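Local coordinates for protein cytochrome c (Pseudomonas aeruginosa, PDB 6RTE) that oxidises dihydro-heme d1 to heme d1 as a dehydrogenase in heme d1 biosynthesis, and itself carries a heme c, at residues Y274-R279 and P321-L326; I362-K365 and W370-A373. All blocks are in the same frame, centred on the assembly; numbering follows the deposited sequence.

Interaction 1: Y274-R279 and P321-L326; sequences YTAPPR and PDYRYL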
ATOM      1  N   TYR A 274      -5.077  -9.035   3.862  1.00 23.75           N
ATOM      2  CA  TYR A 274      -5.180  -8.363   5.150  1.00 24.62           C
ATOM      3  C   TYR A 274      -5.007  -9.386   6.268  1.00 24.00           C
ATOM      4  O   TYR A 274      -5.280 -10.575   6.094  1.00 25.43           O
ATOM      5  CB  TYR A 274      -6.533  -7.666   5.335  1.00 27.91           C
ATOM      6  CG  TYR A 274      -7.004  -6.828   4.157  1.00 32.74           C
ATOM      7  CD1 TYR A 274      -7.746  -7.398   3.124  1.00 36.25           C
ATOM      8  CD2 TYR A 274      -6.715  -5.479   4.084  1.00 34.71           C
ATOM      9  CE1 TYR A 274      -8.186  -6.638   2.041  1.00 39.07           C
ATOM     10  CE2 TYR A 274      -7.147  -4.704   3.006  1.00 37.20           C
ATOM     11  CZ  TYR A 274      -7.884  -5.289   1.994  1.00 39.68           C
ATOM     12  OH  TYR A 274      -8.315  -4.528   0.928  1.00 41.92           O
ATOM     13  N   THR A 275      -4.573  -8.899   7.428  1.00 22.46           N
ATOM     14  CA  THR A 275      -4.500  -9.700   8.645  1.00 22.74           C
ATOM     15  C   THR A 275      -5.660  -9.337   9.556  1.00 23.24           C
ATOM     16  O   THR A 275      -5.998  -8.160   9.703  1.00 24.86           O
ATOM     17  CB  THR A 275      -3.174  -9.473   9.365  1.00 23.05           C
ATOM     18  OG1 THR A 275      -2.099  -9.799   8.472  1.00 24.62           O
ATOM     19  CG2 THR A 275      -3.067 -10.343  10.676  1.00 21.26           C
ATOM     20  N   ALA A 276      -6.273 -10.355  10.159  1.00 21.65           N
ATOM     21  CA  ALA A 276      -7.361 -10.192  11.124  1.00 23.29           C
ATOM     22  C   ALA A 276      -6.894 -10.788  12.448  1.00 23.45           C
ATOM     23  O   ALA A 276      -7.122 -11.979  12.714  1.00 23.53           O
ATOM     24  CB  ALA A 276      -8.640 -10.861  10.638  1.00 24.25           C
ATOM     25  N   PRO A 277      -6.254 -10.002  13.311  1.00 26.16           N
ATOM     26  CA  PRO A 277      -5.505 -10.585  14.440  1.00 26.76           C
ATOM     27  C   PRO A 277      -6.384 -11.385  15.384  1.00 27.84           C
ATOM     28  O   PRO A 277      -5.984 -12.487  15.789  1.00 27.99           O
ATOM     29  CB  PRO A 277      -4.887  -9.359  15.128  1.00 28.68           C
ATOM     30  CG  PRO A 277      -4.706  -8.382  13.998  1.00 28.52           C
ATOM     31  CD  PRO A 277      -5.929  -8.574  13.130  1.00 27.44           C
ATOM     32  N   PRO A 278      -7.579 -10.905  15.758  1.00 28.99           N
ATOM     33  CA  PRO A 278      -8.400 -11.707  16.687  1.00 31.80           C
ATOM     34  C   PRO A 278      -8.835 -13.039  16.110  1.00 30.75           C
ATOM     35  O   PRO A 278      -9.101 -13.978  16.868  1.00 31.43           O
ATOM     36  CB  PRO A 278      -9.618 -10.811  16.971  1.00 34.61           C
ATOM     37  CG  PRO A 278      -9.229  -9.456  16.501  1.00 33.42           C
ATOM     38  CD  PRO A 278      -8.237  -9.628  15.416  1.00 29.57           C
ATOM     39  N   ARG A 279      -8.929 -13.146  14.790  1.00 28.93           N
ATOM     40  CA  ARG A 279      -9.275 -14.392  14.124  1.00 28.72           C
ATOM     41  C   ARG A 279      -8.048 -15.230  13.774  1.00 27.22           C
ATOM     42  O   ARG A 279      -8.208 -16.351  13.281  1.00 27.29           O
ATOM     43  CB  ARG A 279     -10.082 -14.089  12.853  1.00 29.74           C
ATOM     44  CG  ARG A 279     -11.283 -13.160  13.096  1.00 31.80           C
ATOM     45  CD  ARG A 279     -11.996 -12.827  11.799  1.00 33.44           C
ATOM     46  NE  ARG A 279     -12.616 -14.008  11.205  1.00 35.57           N
ATOM     47  CZ  ARG A 279     -13.839 -14.444  11.493  1.00 39.51           C
ATOM     48  NH1 ARG A 279     -14.307 -15.531  10.900  1.00 41.29           N
ATOM     49  NH2 ARG A 279     -14.596 -13.792  12.361  1.00 41.44           N
ATOM     50  N   PRO A 321     -14.082  -2.825  14.351  1.00 44.75           N
ATOM     51  CA  PRO A 321     -13.049  -2.932  15.394  1.00 45.83           C
ATOM     52  C   PRO A 321     -12.886  -4.340  15.951  1.00 45.99           C
ATOM     53  O   PRO A 321     -11.762  -4.731  16.264  1.00 44.62           O
ATOM     54  CB  PRO A 321     -13.522  -1.939  16.469  1.00 49.22           C
ATOM     55  CG  PRO A 321     -14.934  -1.584  16.112  1.00 52.80           C
ATOM     56  CD  PRO A 321     -15.031  -1.731  14.622  1.00 50.97           C
ATOM     57  N   ASP A 322     -13.967  -5.110  16.069  1.00 48.39           N
ATOM     58  CA  ASP A 322     -13.896  -6.467  16.596  1.00 51.17           C
ATOM     59  C   ASP A 322     -13.640  -7.518  15.518  1.00 48.63           C
ATOM     60  O   ASP A 322     -13.636  -8.715  15.828  1.00 51.28           O
ATOM     61  CB  ASP A 322     -15.193  -6.806  17.338  1.00 56.43           C
ATOM     62  CG  ASP A 322     -16.385  -6.951  16.402  1.00 59.37           C
ATOM     63  OD1 ASP A 322     -16.274  -6.564  15.218  1.00 59.07           O
ATOM     64  OD2 ASP A 322     -17.435  -7.466  16.850  1.00 61.88           O
ATOM     65  N   TYR A 323     -13.444  -7.098  14.267  1.00 44.38           N
ATOM     66  CA  TYR A 323     -13.180  -7.980  13.131  1.00 40.61           C
ATOM     67  C   TYR A 323     -14.298  -8.991  12.883  1.00 44.12           C
ATOM     68  O   TYR A 323     -14.106  -9.956  12.135  1.00 43.58           O
ATOM     69  CB  TYR A 323     -11.836  -8.701  13.296  1.00 37.48           C
ATOM     70  CG  TYR A 323     -10.661  -7.780  13.116  1.00 36.14           C
ATOM     71  CD1 TYR A 323     -10.171  -7.037  14.184  1.00 38.43           C
ATOM     72  CD2 TYR A 323     -10.055  -7.625  11.884  1.00 35.20           C
ATOM     73  CE1 TYR A 323      -9.103  -6.183  14.030  1.00 39.54           C
ATOM     74  CE2 TYR A 323      -8.985  -6.763  11.716  1.00 37.71           C
ATOM     75  CZ  TYR A 323      -8.516  -6.045  12.800  1.00 41.31           C
ATOM     76  OH  TYR A 323      -7.448  -5.187  12.666  1.00 46.01           O
ATOM     77  N   ARG A 324     -15.481  -8.781  13.463  1.00 46.69           N
ATOM     78  CA  ARG A 324     -16.609  -9.643  13.136  1.00 51.42           C
ATOM     79  C   ARG A 324     -17.232  -9.276  11.795  1.00 45.99           C
ATOM     80  O   ARG A 324     -17.775 -10.150  11.110  1.00 48.09           O
ATOM     81  CB  ARG A 324     -17.679  -9.583  14.232  1.00 60.37           C
ATOM     82  CG  ARG A 324     -17.474 -10.617  15.333  1.00 66.35           C
ATOM     83  CD  ARG A 324     -18.673 -10.700  16.282  1.00 73.38           C
ATOM     84  NE  ARG A 324     -19.892 -11.163  15.612  1.00 77.80           N
ATOM     85  CZ  ARG A 324     -20.987 -10.428  15.416  1.00 81.10           C
ATOM     86  NH1 ARG A 324     -21.054  -9.171  15.844  1.00 82.89           N
ATOM     87  NH2 ARG A 324     -22.032 -10.961  14.795  1.00 82.34           N
ATOM     88  N   TYR A 325     -17.150  -8.015  11.398  1.00 41.99           N
ATOM     89  CA  TYR A 325     -17.757  -7.562  10.161  1.00 41.64           C
ATOM     90  C   TYR A 325     -16.702  -7.021   9.212  1.00 40.84           C
ATOM     91  O   TYR A 325     -15.695  -6.437   9.625  1.00 37.55           O
ATOM     92  CB  TYR A 325     -18.821  -6.492  10.416  1.00 44.86           C
ATOM     93  CG  TYR A 325     -19.946  -7.010  11.268  1.00 48.64           C
ATOM     94  CD1 TYR A 325     -20.960  -7.782  10.715  1.00 50.90           C
ATOM     95  CD2 TYR A 325     -19.983  -6.752  12.631  1.00 50.57           C
ATOM     96  CE1 TYR A 325     -21.982  -8.270  11.494  1.00 55.00           C
ATOM     97  CE2 TYR A 325     -21.003  -7.234  13.417  1.00 54.32           C
ATOM     98  CZ  TYR A 325     -21.999  -7.994  12.847  1.00 56.82           C
ATOM     99  OH  TYR A 325     -23.018  -8.478  13.634  1.00 60.74           O
ATOM    100  N   LEU A 326     -16.962  -7.235   7.932  1.00 42.71           N
ATOM    101  CA  LEU A 326     -16.125  -6.763   6.843  1.00 44.83           C
ATOM    102  C   LEU A 326     -16.951  -5.800   6.012  1.00 48.43           C
ATOM    103  O   LEU A 326     -18.075  -6.123   5.616  1.00 52.43           O
ATOM    104  CB  LEU A 326     -15.628  -7.957   6.027  1.00 45.81           C
ATOM    105  CG  LEU A 326     -14.873  -7.771   4.721  1.00 47.05           C
ATOM    106  CD1 LEU A 326     -14.083  -9.044   4.455  1.00 45.16           C
ATOM    107  CD2 LEU A 326     -15.829  -7.487   3.577  1.00 51.69           C
TER
HETATM  108  O   HOH W   1     -14.265 -11.938  14.543  1.00 43.02           O
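A276 and Y323 mark the closest backbone approach, their CA atoms 6.5 Å apart, where the end of strand 270-276 and its short 3-10 turn meet the bend before strand 325-330; no direct hydrogen bond links the two segments. The Y323 side chain carries the contact. Its backbone is in the left-handed helical region (phi 59°, psi 16°), and with CG anti to the carbonyl carbon (chi1 -71°) the ring reaches across to the two prolines. P277 and P278 cover the same ring face with their CD atoms, 4.0 and 3.9 Å from the Y323 centroid, each a CH-pi contact. P277 CD lies toward the phenol end, 3.6 Å from Y323 CZ, whereas P278 is set over the other end, its CG and CD both 3.5 Å from Y323 CD1. The methyl of A276 approaches the ring obliquely, CB to Y323 CD2 3.7 Å. R279 meets the Y323 backbone, its CD 3.6 Å from Y323 O. A water in the guanidinium plane accepts from R279 NH2 at 2.9 Å and donates a weak bond to Y323 O. The other guanidinium nitrogens are taken up by salt bridges, NE with E294 and NH1 with D342, which would hold the group's rotation fixed. Within 321-326, D322 OD1 accepts from R324 N, an Asx turn that spans Y323. Two first-to-second-strand turns of successive blades thus meet at the surface of an eight-bladed beta-propeller, proline rings against a tyrosine face.

Interaction 2: I362-K365 and W370-A373; sequences IYWK and WVFA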
ATOM      1  N   ILE A 362     -12.008   5.035   8.988  1.00 45.52           N
ATOM      2  CA  ILE A 362     -11.582   4.840  10.364  1.00 45.93           C
ATOM      3  C   ILE A 362     -12.793   4.883  11.287  1.00 45.63           C
ATOM      4  O   ILE A 362     -13.869   5.378  10.928  1.00 46.67           O
ATOM      5  CB  ILE A 362     -10.534   5.885  10.807  1.00 48.07           C
ATOM      6  CG1 ILE A 362     -11.118   7.293  10.767  1.00 54.51           C
ATOM      7  CG2 ILE A 362      -9.309   5.798   9.911  1.00 45.65           C
ATOM      8  CD1 ILE A 362     -10.278   8.325  11.507  1.00 58.10           C
ATOM      9  N   TYR A 363     -12.586   4.357  12.489  1.00 44.55           N
ATOM     10  CA  TYR A 363     -13.624   4.208  13.497  1.00 47.56           C
ATOM     11  C   TYR A 363     -13.236   5.001  14.734  1.00 50.38           C
ATOM     12  O   TYR A 363     -12.051   5.181  15.029  1.00 50.35           O
ATOM     13  CB  TYR A 363     -13.813   2.725  13.871  1.00 48.40           C
ATOM     14  CG  TYR A 363     -14.121   1.828  12.701  1.00 51.25           C
ATOM     15  CD1 TYR A 363     -13.129   1.465  11.797  1.00 51.69           C
ATOM     16  CD2 TYR A 363     -15.405   1.329  12.498  1.00 54.18           C
ATOM     17  CE1 TYR A 363     -13.405   0.638  10.718  1.00 52.85           C
ATOM     18  CE2 TYR A 363     -15.689   0.496  11.427  1.00 55.26           C
ATOM     19  CZ  TYR A 363     -14.688   0.153  10.542  1.00 54.99           C
ATOM     20  OH  TYR A 363     -14.966  -0.666   9.472  1.00 56.63           O
ATOM     21  N   TRP A 364     -14.243   5.486  15.450  1.00 53.98           N
ATOM     22  CA  TRP A 364     -14.020   6.095  16.754  1.00 56.37           C
ATOM     23  C   TRP A 364     -15.353   6.146  17.487  1.00 63.21           C
ATOM     24  O   TRP A 364     -16.413   5.900  16.907  1.00 61.65           O
ATOM     25  CB  TRP A 364     -13.382   7.486  16.629  1.00 54.98           C
ATOM     26  CG  TRP A 364     -14.288   8.568  16.121  1.00 54.99           C
ATOM     27  CD1 TRP A 364     -15.180   9.300  16.854  1.00 56.46           C
ATOM     28  CD2 TRP A 364     -14.374   9.060  14.777  1.00 54.47           C
ATOM     29  NE1 TRP A 364     -15.823  10.206  16.047  1.00 57.92           N
ATOM     30  CE2 TRP A 364     -15.349  10.080  14.769  1.00 56.66           C
ATOM     31  CE3 TRP A 364     -13.727   8.736  13.580  1.00 52.86           C
ATOM     32  CZ2 TRP A 364     -15.693  10.778  13.609  1.00 57.42           C
ATOM     33  CZ3 TRP A 364     -14.072   9.429  12.426  1.00 53.61           C
ATOM     34  CH2 TRP A 364     -15.044  10.439  12.451  1.00 55.74           C
ATOM     35  N   LYS A 365     -15.285   6.451  18.779  1.00 69.11           N
ATOM     36  CA  LYS A 365     -16.472   6.484  19.626  1.00 77.23           C
ATOM     37  C   LYS A 365     -17.002   7.909  19.696  1.00 79.34           C
ATOM     38  O   LYS A 365     -16.274   8.833  20.073  1.00 80.97           O
ATOM     39  CB  LYS A 365     -16.156   5.949  21.021  1.00 80.58           C
ATOM     40  CG  LYS A 365     -15.501   4.573  21.012  1.00 82.38           C
ATOM     41  CD  LYS A 365     -15.716   3.836  22.324  1.00 85.86           C
ATOM     42  CE  LYS A 365     -17.090   3.185  22.377  1.00 88.91           C
ATOM     43  NZ  LYS A 365     -17.171   1.996  21.484  1.00 88.35           N
ATOM     44  N   TRP A 370     -19.790   3.320  18.490  1.00 78.76           N
ATOM     45  CA  TRP A 370     -18.872   3.281  17.363  1.00 73.55           C
ATOM     46  C   TRP A 370     -19.456   4.013  16.162  1.00 70.64           C
ATOM     47  O   TRP A 370     -20.638   3.869  15.834  1.00 70.70           O
ATOM     48  CB  TRP A 370     -18.560   1.833  16.982  1.00 72.71           C
ATOM     49  CG  TRP A 370     -17.582   1.143  17.884  1.00 71.90           C
ATOM     50  CD1 TRP A 370     -17.821   0.053  18.673  1.00 73.31           C
ATOM     51  CD2 TRP A 370     -16.204   1.486  18.082  1.00 68.98           C
ATOM     52  NE1 TRP A 370     -16.677  -0.304  19.348  1.00 71.52           N
ATOM     53  CE2 TRP A 370     -15.671   0.562  19.004  1.00 68.53           C
ATOM     54  CE3 TRP A 370     -15.370   2.484  17.569  1.00 66.59           C
ATOM     55  CZ2 TRP A 370     -14.345   0.608  19.426  1.00 65.47           C
ATOM     56  CZ3 TRP A 370     -14.051   2.529  17.990  1.00 64.33           C
ATOM     57  CH2 TRP A 370     -13.553   1.597  18.908  1.00 63.80           C
ATOM     58  N   VAL A 371     -18.613   4.802  15.502  1.00 67.73           N
ATOM     59  CA  VAL A 371     -18.966   5.473  14.257  1.00 65.89           C
ATOM     60  C   VAL A 371     -17.836   5.227  13.264  1.00 62.83           C
ATOM     61  O   VAL A 371     -16.689   4.984  13.648  1.00 60.56           O
ATOM     62  CB  VAL A 371     -19.224   6.983  14.479  1.00 66.25           C
ATOM     63  CG1 VAL A 371     -17.942   7.724  14.829  1.00 63.46           C
ATOM     64  CG2 VAL A 371     -19.889   7.598  13.268  1.00 67.89           C
ATOM     65  N   PHE A 372     -18.175   5.262  11.977  1.00 62.21           N
ATOM     66  CA  PHE A 372     -17.227   4.982  10.904  1.00 58.43           C
ATOM     67  C   PHE A 372     -17.285   6.102   9.876  1.00 55.81           C
ATOM     68  O   PHE A 372     -18.369   6.565   9.508  1.00 56.13           O
ATOM     69  CB  PHE A 372     -17.532   3.631  10.236  1.00 58.13           C
ATOM     70  CG  PHE A 372     -16.701   3.347   9.007  1.00 57.96           C
ATOM     71  CD1 PHE A 372     -15.401   2.878   9.120  1.00 56.08           C
ATOM     72  CD2 PHE A 372     -17.234   3.526   7.741  1.00 60.41           C
ATOM     73  CE1 PHE A 372     -14.644   2.602   7.997  1.00 55.61           C
ATOM     74  CE2 PHE A 372     -16.479   3.255   6.610  1.00 60.10           C
ATOM     75  CZ  PHE A 372     -15.183   2.789   6.741  1.00 57.64           C
ATOM     76  N   ALA A 373     -16.112   6.538   9.422  1.00 53.21           N
ATOM     77  CA  ALA A 373     -16.003   7.617   8.451  1.00 52.49           C
ATOM     78  C   ALA A 373     -15.095   7.181   7.310  1.00 53.32           C
ATOM     79  O   ALA A 373     -14.084   6.504   7.533  1.00 49.35           O
ATOM     80  CB  ALA A 373     -15.452   8.891   9.099  1.00 51.90           C
TER
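W364 and V371 form a hydrogen-bonded antiparallel pair, W364 N giving to V371 O and V371 N to W364 O (2.8 Å); I362 and A373 form the second such pair. From CB, the W364 side chain turns with CG between the backbone N and carbonyl carbon (chi1 72°), which lays the indole beside V371. CG, CD1 and CD2 pass V371 CG1 at van der Waals range, and that methyl sits over the five-membered ring in a CH-pi contact, 3.5 Å from its centroid. NE1 and CE2 lie nearest the methyl, and NE1 also donates to K432 O. Beyond CZ2, the six-membered ring ends at A373: CZ3 of W364 is 3.6 Å from A373 CB, with CH2 close behind. The opposite sheet face holds K365 and W370: bends at chi3 and chi4 fold the lysine so that NZ stands 3.2 Å from the centroid of the W370 five-membered ring, a cation-pi contact. Y363 and F372 are neighbours on that face too, though their detailed packing is doubtful. The hairpin starts a four-stranded blade: V371 and A373 touch V384 of strand 381-386, while I362 and W364 meet A414 of strand 413-417 in the next blade.

Overall arrangement
The chain passes through three successive propeller blades here: interaction 1 joins the first two, and interaction 2 is the opening hairpin of the third. Their centres are 15 Å apart, and P321 bridges them. Its CG lies 3.7 Å from W370 CE2 and its CD equally far from Y363 CD2, so one proline at the start of the 321-326 segment packs on two aromatic rings of the hairpin. The hydroxyl of Y363 bonds to S318 in the strand just before that turn, adding a polar tie. The heme c pocket draws on residues between 46 and 198, so neither contact contributes to it; both belong to the propeller.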